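Local atomic coordinates of glycoside hydrolase, GH17 family (Formosa sp. Hel1_33_131, PDB entry 6FCG), a protein that probably hydrolyses internal beta-1,3-glucosidic linkages of laminarin, acting as an endo-laminarinase of glycoside hydrolase family 17. Residues A[190-195]-A[205-210]; A[214-219]-A[226-231]. All coordinates share one frame; numbering follows the deposited sequence.

Contact 1: residues A[190-195]-A[205-210]; sequences NHLQAL and LWITSS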
loop_
_atom_site.group_PDB
_atom_site.type_symbol
_atom_site.label_atom_id
_atom_site.label_comp_id
_atom_site.label_asym_id
_atom_site.label_seq_id
_atom_site.Cartn_x
_atom_site.Cartn_y
_atom_site.Cartn_z
ATOM N N ASN A 190 24.852 32.045 32.565
ATOM C CA ASN A 190 25.903 32.804 33.240
ATOM C C ASN A 190 25.393 34.167 33.668
ATOM O O ASN A 190 25.736 34.634 34.743
ATOM C CB ASN A 190 27.167 32.941 32.363
ATOM C CG ASN A 190 28.082 31.705 32.437
ATOM O OD1 ASN A 190 28.025 30.907 33.384
ATOM N ND2 ASN A 190 28.954 31.563 31.454
ATOM N N HIS A 191 24.582 34.793 32.825
ATOM C CA HIS A 191 23.944 36.057 33.162
ATOM C C HIS A 191 23.139 35.946 34.462
ATOM O O HIS A 191 23.250 36.798 35.342
ATOM C CB HIS A 191 23.029 36.468 32.015
ATOM C CG HIS A 191 22.201 37.692 32.277
ATOM N ND1 HIS A 191 22.635 38.974 32.014
ATOM C CD2 HIS A 191 20.928 37.813 32.718
ATOM C CE1 HIS A 191 21.676 39.836 32.315
ATOM N NE2 HIS A 191 20.629 39.157 32.741
ATOM N N LEU A 192 22.350 34.879 34.567
ATOM C CA LEU A 192 21.521 34.628 35.745
ATOM C C LEU A 192 22.344 34.274 36.991
ATOM O O LEU A 192 22.028 34.745 38.081
ATOM C CB LEU A 192 20.479 33.533 35.458
ATOM C CG LEU A 192 19.352 33.863 34.462
ATOM C CD1 LEU A 192 18.483 32.642 34.239
ATOM C CD2 LEU A 192 18.475 35.006 34.920
ATOM N N GLN A 193 23.394 33.470 36.834
ATOM C CA GLN A 193 24.308 33.181 37.952
ATOM C C GLN A 193 25.040 34.438 38.463
ATOM O O GLN A 193 25.283 34.557 39.665
ATOM C CB GLN A 193 25.350 32.123 37.574
ATOM C CG GLN A 193 24.832 30.723 37.239
ATOM C CD GLN A 193 24.072 30.043 38.361
ATOM O OE1 GLN A 193 23.803 30.653 39.386
ATOM N NE2 GLN A 193 23.766 28.765 38.191
ATOM N N ALA A 194 25.353 35.360 37.548
ATOM C CA ALA A 194 25.965 36.660 37.882
ATOM C C ALA A 194 24.999 37.586 38.636
ATOM O O ALA A 194 25.405 38.223 39.613
ATOM C CB ALA A 194 26.487 37.363 36.631
ATOM N N LEU A 195 23.737 37.658 38.201
ATOM C CA LEU A 195 22.702 38.364 38.976
ATOM C C LEU A 195 22.531 37.812 40.393
ATOM O O LEU A 195 22.254 38.578 41.307
ATOM C CB LEU A 195 21.354 38.336 38.283
ATOM C CG LEU A 195 21.186 39.132 36.985
ATOM C CD1 LEU A 195 19.744 38.915 36.480
ATOM C CD2 LEU A 195 21.499 40.624 37.120
ATOM N N LEU A 205 18.108 30.434 44.470
ATOM C CA LEU A 205 17.414 30.254 43.203
ATOM C C LEU A 205 18.268 29.420 42.289
ATOM O O LEU A 205 19.433 29.738 42.074
ATOM C CB LEU A 205 17.148 31.609 42.532
ATOM C CG LEU A 205 16.406 31.597 41.206
ATOM C CD1 LEU A 205 14.942 31.291 41.406
ATOM C CD2 LEU A 205 16.557 32.916 40.497
ATOM N N TRP A 206 17.716 28.331 41.789
ATOM C CA TRP A 206 18.483 27.409 40.975
ATOM C C TRP A 206 18.286 27.709 39.496
ATOM O O TRP A 206 17.180 28.021 39.067
ATOM C CB TRP A 206 18.134 25.951 41.345
ATOM C CG TRP A 206 19.035 25.371 42.404
ATOM C CD1 TRP A 206 19.847 26.062 43.248
ATOM C CD2 TRP A 206 19.200 23.987 42.738
ATOM N NE1 TRP A 206 20.509 25.202 44.083
ATOM C CE2 TRP A 206 20.119 23.925 43.809
ATOM C CE3 TRP A 206 18.653 22.804 42.252
ATOM C CZ2 TRP A 206 20.522 22.734 44.380
ATOM C CZ3 TRP A 206 19.041 21.604 42.828
ATOM C CH2 TRP A 206 19.971 21.580 43.885
ATOM N N ILE A 207 19.369 27.591 38.725
ATOM C CA ILE A 207 19.338 27.847 37.295
ATOM C C ILE A 207 19.624 26.565 36.556
ATOM O O ILE A 207 20.492 25.793 36.946
ATOM C CB ILE A 207 20.372 28.894 36.901
ATOM C CG1 ILE A 207 20.301 30.114 37.832
ATOM C CG2 ILE A 207 20.164 29.320 35.449
ATOM C CD1 ILE A 207 18.970 30.857 37.824
ATOM N N THR A 208 18.891 26.334 35.472
ATOM C CA THR A 208 19.077 25.131 34.638
ATOM C C THR A 208 18.738 25.443 33.207
ATOM O O THR A 208 18.467 26.598 32.859
ATOM C CB THR A 208 18.203 23.947 35.140
ATOM O OG1 THR A 208 18.574 22.727 34.496
ATOM C CG2 THR A 208 16.701 24.213 34.920
ATOM N N SER A 209 18.797 24.410 32.371
ATOM C CA SER A 209 18.188 24.414 31.047
ATOM C C SER A 209 17.445 23.110 30.921
ATOM O O SER A 209 17.924 22.094 31.386
ATOM C CB SER A 209 19.236 24.526 29.954
ATOM O OG SER A 209 18.632 24.677 28.681
ATOM N N SER A 210 16.260 23.132 30.322
ATOM C CA SER A 210 15.480 21.910 30.211
ATOM C C SER A 210 15.599 21.424 28.774
ATOM O O SER A 210 15.232 22.124 27.830
ATOM C CB SER A 210 14.038 22.139 30.662
ATOM O OG SER A 210 13.506 20.955 31.241
#
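Ile-207 meets Leu-192 and Gln-193 where helix 182-197 packs back on strand 206-212, the closing step of a beta-alpha-beta unit that began with strand 161-168 in the TIM-barrel fold expected of family 17. From the strand, CB of Ile-207 points toward the helix and lies 3.6 Å from Gln-193 NE2. One bond further, CG1 runs alongside the amide of Gln-193, 3.8 Å from its CD, with the glutamine and isoleucine side chains running in opposite senses. The other branch, CG2, turns to Leu-192 and meets its CD1 at 3.9 Å. At the tip, CD1 of Ile-207 sits against Leu-192 CB, also at 3.9 Å, and close to CD1 of the same leucine. CB and CG1 thus lie on the amide, CG2 and CD1 on the leucine. Leu-192 also packs on Ile-164 and Val-166 of strand 161-168 and on Ile-147 and Val-151 of helix 143-156.

Gln-193 reaches the strand because its chain bends at chi2 (-60°), laying the amide beside the isoleucine. Its contact with Ile-207 is van der Waals; NE2 instead gives hydrogen bonds to Ala-234 O and Asp-236 OD2, which should fix the turn of the amide. Asp-236 OD2 also accepts a hydrogen bond from Ile-207 N, so this one carboxylate oxygen joins the glutamine of the helix to the backbone of the strand.

Contact 2: residues A[214-219]-A[226-231]; sequences ASWGGG and EDLTKL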
loop_
_atom_site.group_PDB
_atom_site.type_symbol
_atom_site.label_atom_id
_atom_site.label_comp_id
_atom_site.label_asym_id
_atom_site.label_seq_id
_atom_site.Cartn_x
_atom_site.Cartn_y
_atom_site.Cartn_z
ATOM N N ALA A 214 19.963 13.877 24.795
ATOM C CA ALA A 214 21.072 13.967 23.851
ATOM C C ALA A 214 21.763 15.331 23.915
ATOM O O ALA A 214 22.973 15.426 23.780
ATOM C CB ALA A 214 20.581 13.670 22.427
ATOM N N SER A 215 20.989 16.377 24.123
ATOM C CA SER A 215 21.539 17.735 24.266
ATOM C C SER A 215 22.439 17.887 25.486
ATOM O O SER A 215 23.365 18.669 25.475
ATOM C CB SER A 215 20.404 18.761 24.370
ATOM O OG SER A 215 19.522 18.633 23.278
ATOM N N TRP A 216 22.152 17.114 26.519
ATOM C CA TRP A 216 22.968 17.087 27.703
ATOM C C TRP A 216 24.094 16.092 27.623
ATOM O O TRP A 216 24.729 15.799 28.632
ATOM C CB TRP A 216 22.104 16.780 28.939
ATOM C CG TRP A 216 21.348 17.978 29.474
ATOM C CD1 TRP A 216 19.981 18.105 29.592
ATOM C CD2 TRP A 216 21.911 19.186 29.941
ATOM N NE1 TRP A 216 19.674 19.336 30.118
ATOM C CE2 TRP A 216 20.848 20.006 30.367
ATOM C CE3 TRP A 216 23.215 19.646 30.078
ATOM C CZ2 TRP A 216 21.054 21.271 30.918
ATOM C CZ3 TRP A 216 23.427 20.921 30.619
ATOM C CH2 TRP A 216 22.346 21.717 31.022
ATOM N N GLY A 217 24.370 15.568 26.435
ATOM C CA GLY A 217 25.510 14.677 26.229
ATOM C C GLY A 217 25.267 13.185 26.336
ATOM O O GLY A 217 26.207 12.430 26.239
ATOM N N GLY A 218 24.029 12.752 26.493
ATOM C CA GLY A 218 23.746 11.330 26.662
ATOM C C GLY A 218 23.477 10.529 25.394
ATOM O O GLY A 218 23.006 9.395 25.485
ATOM N N GLY A 219 23.731 11.101 24.223
ATOM C CA GLY A 219 23.415 10.422 22.948
ATOM C C GLY A 219 24.547 10.643 21.945
ATOM O O GLY A 219 25.694 10.384 22.250
ATOM N N GLU A 226 33.053 21.826 23.755
ATOM C CA GLU A 226 33.507 22.611 24.895
ATOM C C GLU A 226 32.375 23.431 25.554
ATOM O O GLU A 226 32.243 23.389 26.788
ATOM C CB GLU A 226 34.671 23.504 24.420
ATOM C CG GLU A 226 35.202 24.639 25.342
ATOM C CD GLU A 226 36.542 24.385 26.024
ATOM O OE1 GLU A 226 37.166 23.317 25.839
ATOM O OE2 GLU A 226 36.970 25.289 26.782
ATOM N N ASP A 227 31.563 24.138 24.751
ATOM C CA ASP A 227 30.482 24.973 25.310
ATOM C C ASP A 227 29.476 24.201 26.170
ATOM O O ASP A 227 29.001 24.729 27.166
ATOM C CB ASP A 227 29.775 25.786 24.231
ATOM C CG ASP A 227 30.634 26.938 23.703
ATOM O OD1 ASP A 227 31.441 27.502 24.469
ATOM O OD2 ASP A 227 30.510 27.291 22.516
ATOM N N LEU A 228 29.196 22.949 25.823
ATOM C CA LEU A 228 28.332 22.088 26.642
ATOM C C LEU A 228 28.959 21.749 27.970
ATOM O O LEU A 228 28.281 21.735 28.974
ATOM C CB LEU A 228 27.979 20.779 25.925
ATOM C CG LEU A 228 27.199 19.759 26.755
ATOM C CD1 LEU A 228 25.844 20.301 27.179
ATOM C CD2 LEU A 228 26.986 18.478 25.973
ATOM N N THR A 229 30.249 21.441 27.972
ATOM C CA THR A 229 30.967 21.183 29.237
ATOM C C THR A 229 30.836 22.400 30.179
ATOM O O THR A 229 30.541 22.222 31.355
ATOM C CB THR A 229 32.447 20.758 29.004
ATOM O OG1 THR A 229 32.472 19.478 28.347
ATOM C CG2 THR A 229 33.210 20.647 30.301
ATOM N N LYS A 230 31.027 23.604 29.653
ATOM C CA LYS A 230 30.925 24.824 30.446
ATOM C C LYS A 230 29.504 25.050 30.954
ATOM O O LYS A 230 29.326 25.537 32.082
ATOM C CB LYS A 230 31.370 26.070 29.656
ATOM C CG LYS A 230 32.818 26.031 29.203
ATOM C CD LYS A 230 33.384 27.404 28.912
ATOM C CE LYS A 230 34.682 27.235 28.149
ATOM N NZ LYS A 230 34.508 27.709 26.790
ATOM N N LEU A 231 28.511 24.718 30.124
ATOM C CA LEU A 231 27.122 24.812 30.531
ATOM C C LEU A 231 26.795 23.862 31.670
ATOM O O LEU A 231 26.117 24.235 32.620
ATOM C CB LEU A 231 26.192 24.516 29.353
ATOM C CG LEU A 231 24.692 24.539 29.670
ATOM C CD1 LEU A 231 24.243 25.924 30.103
ATOM C CD2 LEU A 231 23.910 24.103 28.457
#
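Leu-228 and Leu-231, one turn apart on helix 226-234, reach toward the short, weakly bonded helix 214-218 and meet Trp-216 and the backbone beside it. This short helix directly follows strand 206-212, in the link leading to helix 226-234 and strand 238-241 of the expected TIM-barrel fold. CD1 of Leu-228 touches Ser-215 O at 3.4 Å and also approaches the indole at CE3 (4.0 Å). Its other methyl, CD2, lies 3.9 Å from Gly-217 N. Leu-231 takes the far end of the six-membered ring, its CD2 3.8 Å from Trp-216 CH2, with the two side chains crossing at about a right angle. Both leucines hold CG anti to the backbone N (chi1 174° and 178°), carrying Leu-228 to the 215-217 backbone and CE3, and Leu-231 to CZ3 and CH2.

CB of Trp-216 leaves pointing away from helix 226-234, and the turn of the ring about chi2 brings its benzene part back to the leucines. Further out, NE1 donates a hydrogen bond to Ser-239 O of strand 238-241, which should hold the ring's rotation, while Leu-238 and Val-240 of that strand and Ser-209 and Asp-211 of strand 206-212 pack on it. Gly-217 has a positive phi at which a CB would jam against the preceding carbonyl oxygen. The axes of helices 214-218 and 226-231 cross at -77°. An alanine in place of Trp-216 would probably leave a gap beside both leucines and Ser-239 O without its indole donor. Methyl groups meet indole and backbone by van der Waals contact, so the contact probably depends on close fit.

Overall arrangement
Following the chain from its N terminus, strand 161-168 leads to helix 182-197, and a loop after the helix leads into strand 206-212; contact 1 closes that connection. The strand runs directly into helix 214-218, and contact 2 closes the next loop, to helix 226-234, before the chain enters strand 238-241. The two contacts follow in series, neither nested nor crossed, their centres about 16 Å apart. They meet at the strand, where Ser-209 O packs on Trp-216 CZ2 at 3.3 Å. Leu-231 also touches Ile-185 and Val-189 of helix 182-197, so the two contacts join the outer helices 182-197 and 226-234 to the inner parallel strands 206-212 and 238-241.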